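Local coordinates for protein toll-like receptor 6, Variable lymphocyte receptor B (Mus musculus, PDB 3A79) that probably senses bacterial diacylated lipopeptides together with TLR2, its mouse TLR6 ectodomain being fused here to part of a hagfish variable lymphocyte receptor, at residues Leu397-Met402 with Cys424-Ser429. Numbering follows the deposited sequence.
Sequences LMTKNM and CAWAES. With NAG (2-acetamido-2-deoxy-beta-D-glucopyranose), chain H.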
loop_
_atom_site.group_PDB
_atom_site.type_symbol
_atom_site.label_atom_id
_atom_site.label_comp_id
_atom_site.label_asym_id
_atom_site.label_seq_id
_atom_site.Cartn_x
_atom_site.Cartn_y
_atom_site.Cartn_z
ATOM N N LEU B 397 8.959 -4.738 16.147
ATOM C CA LEU B 397 10.237 -5.431 16.228
ATOM C C LEU B 397 11.351 -4.559 15.657
ATOM O O LEU B 397 12.529 -4.753 15.964
ATOM C CB LEU B 397 10.162 -6.766 15.481
ATOM C CG LEU B 397 11.362 -7.712 15.610
ATOM C CD1 LEU B 397 11.426 -8.339 16.999
ATOM C CD2 LEU B 397 11.351 -8.786 14.522
ATOM N N MET B 398 10.962 -3.595 14.829
ATOM C CA MET B 398 11.895 -2.665 14.211
ATOM C C MET B 398 12.608 -1.783 15.229
ATOM O O MET B 398 13.799 -1.512 15.106
ATOM C CB MET B 398 11.153 -1.775 13.224
ATOM C CG MET B 398 11.975 -0.610 12.705
ATOM S SD MET B 398 11.073 0.279 11.433
ATOM C CE MET B 398 10.213 1.503 12.416
ATOM N N THR B 399 11.871 -1.332 16.234
ATOM C CA THR B 399 12.407 -0.396 17.215
ATOM C C THR B 399 13.129 -1.097 18.366
ATOM O O THR B 399 13.622 -0.444 19.285
ATOM C CB THR B 399 11.289 0.507 17.785
ATOM O OG1 THR B 399 10.385 -0.274 18.579
ATOM C CG2 THR B 399 10.517 1.165 16.650
ATOM N N LYS B 400 13.188 -2.424 18.308
ATOM C CA LYS B 400 13.768 -3.223 19.384
ATOM C C LYS B 400 15.062 -2.625 19.947
ATOM O O LYS B 400 15.228 -2.507 21.161
ATOM C CB LYS B 400 13.997 -4.667 18.919
ATOM C CG LYS B 400 14.549 -5.591 19.998
ATOM C CD LYS B 400 14.481 -7.065 19.596
ATOM C CE LYS B 400 15.587 -7.458 18.623
ATOM N NZ LYS B 400 15.908 -8.918 18.717
ATOM N N ASN B 401 15.977 -2.244 19.065
ATOM C CA ASN B 401 17.259 -1.706 19.503
ATOM C C ASN B 401 17.504 -0.251 19.066
ATOM O O ASN B 401 18.567 0.116 18.572
ATOM C CB ASN B 401 18.386 -2.663 19.111
ATOM C CG ASN B 401 18.656 -3.697 20.189
ATOM O OD1 ASN B 401 18.885 -3.342 21.349
ATOM N ND2 ASN B 401 18.622 -4.978 19.823
ATOM N N MET B 402 16.483 0.570 19.275
ATOM C CA MET B 402 16.499 1.970 18.894
ATOM C C MET B 402 16.489 2.782 20.162
ATOM O O MET B 402 15.661 3.663 20.350
ATOM C CB MET B 402 15.275 2.304 18.045
ATOM C CG MET B 402 15.280 1.624 16.693
ATOM S SD MET B 402 14.260 2.503 15.509
ATOM C CE MET B 402 14.791 1.774 13.956
ATOM N N CYS B 424 5.161 -9.033 20.974
ATOM C CA CYS B 424 5.482 -7.640 21.267
ATOM C C CYS B 424 6.943 -7.508 21.624
ATOM O O CYS B 424 7.481 -8.354 22.338
ATOM C CB CYS B 424 4.635 -7.124 22.434
ATOM S SG CYS B 424 4.189 -5.377 22.300
ATOM N N ALA B 425 7.565 -6.438 21.122
ATOM C CA ALA B 425 8.972 -6.115 21.382
ATOM C C ALA B 425 9.255 -4.624 21.203
ATOM O O ALA B 425 10.287 -4.252 20.642
ATOM C CB ALA B 425 9.888 -6.924 20.469
ATOM N N TRP B 426 8.345 -3.775 21.684
ATOM C CA TRP B 426 8.473 -2.327 21.497
ATOM C C TRP B 426 9.689 -1.748 22.200
ATOM O O TRP B 426 10.179 -2.301 23.183
ATOM C CB TRP B 426 7.217 -1.583 21.974
ATOM C CG TRP B 426 6.122 -1.479 20.945
ATOM C CD1 TRP B 426 4.897 -2.059 21.005
ATOM C CD2 TRP B 426 6.160 -0.752 19.707
ATOM N NE1 TRP B 426 4.167 -1.748 19.891
ATOM C CE2 TRP B 426 4.918 -0.944 19.076
ATOM C CE3 TRP B 426 7.123 0.039 19.071
ATOM C CZ2 TRP B 426 4.608 -0.371 17.840
ATOM C CZ3 TRP B 426 6.814 0.606 17.841
ATOM C CH2 TRP B 426 5.569 0.398 17.240
ATOM N N ALA B 427 10.174 -0.627 21.683
ATOM C CA ALA B 427 11.220 0.115 22.358
ATOM C C ALA B 427 10.614 0.735 23.603
ATOM O O ALA B 427 9.648 1.486 23.532
ATOM C CB ALA B 427 11.793 1.185 21.449
ATOM N N GLU B 428 11.194 0.413 24.747
ATOM C CA GLU B 428 10.647 0.807 26.035
ATOM C C GLU B 428 10.605 2.325 26.189
ATOM O O GLU B 428 10.109 2.845 27.182
ATOM C CB GLU B 428 11.485 0.177 27.152
ATOM C CG GLU B 428 11.778 -1.324 26.952
ATOM C CD GLU B 428 12.689 -1.620 25.752
ATOM O OE1 GLU B 428 12.411 -2.588 25.007
ATOM O OE2 GLU B 428 13.680 -0.883 25.551
ATOM N N SER B 429 11.103 3.032 25.187
ATOM C CA SER B 429 11.345 4.462 25.316
ATOM C C SER B 429 10.389 5.354 24.523
ATOM O O SER B 429 10.424 6.580 24.670
ATOM C CB SER B 429 12.798 4.776 24.930
ATOM O OG SER B 429 13.117 4.275 23.637
HETATM C C1 NAG H . 18.923 -5.808 20.975
HETATM C C2 NAG H . 20.235 -5.961 21.748
HETATM C C3 NAG H . 20.310 -7.269 22.537
HETATM C C4 NAG H . 19.061 -7.400 23.419
HETATM C C5 NAG H . 17.792 -7.267 22.561
HETATM C C6 NAG H . 16.502 -7.313 23.387
HETATM C C7 NAG H . 22.015 -4.695 20.805
HETATM C C8 NAG H . 22.170 -4.002 22.132
HETATM N N2 NAG H . 21.339 -5.839 20.821
HETATM O O3 NAG H . 21.519 -7.373 23.277
HETATM O O4 NAG H . 19.129 -8.629 24.131
HETATM O O5 NAG H . 17.793 -6.067 21.800
HETATM O O6 NAG H . 16.093 -6.021 23.788
HETATM O O7 NAG H . 22.487 -4.211 19.777
#
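Thr399 and Ala427 supply the hydrogen bond that joins these two loops of the TLR6 part: Ala427 N donates to Thr399 OG1 over 3.1 Å, clearly bent at 139°. The same OG1 also bonds to Ala396 O, one turn back in its own chain, so the hydroxyl links its local turn to the neighbouring loop. With chi1 at 68°, OG1 points to Ala427 N and lies 3.3 Å from Trp426 CE3.

Apolar contacts flank that bond. Thr399 meets the benzene side of the Trp426 ring obliquely, CG2 also lying near it, 3.9 Å from CZ3, and Thr399 CB is 3.8 Å from Ala427 CB. Trp426 NE1, at the other side of the indole, bonds to Cys447 O; Cys447 is also the disulfide partner of Cys424. Off to one side, Leu397 CD1 touches Ala425 CB at 4.1 Å. A valine in place of Thr399 would probably leave Ala427 N without its acceptor and Ala396 O without this partner.

Asn401, which does not touch 424-429, carries the NAG through ND2 to C1, and Lys400 CG runs 3.7 Å from the sugar's O5.

These loops lead into the neighbouring parallel strands 407-409 and 432-434, as in a leucine-rich-repeat solenoid. Ser429 OG, bonded to Leu405 O, is a second tie between successive coils; at the first, one buried hydroxyl both accepts from Ala427 N and bonds to Ala396 O.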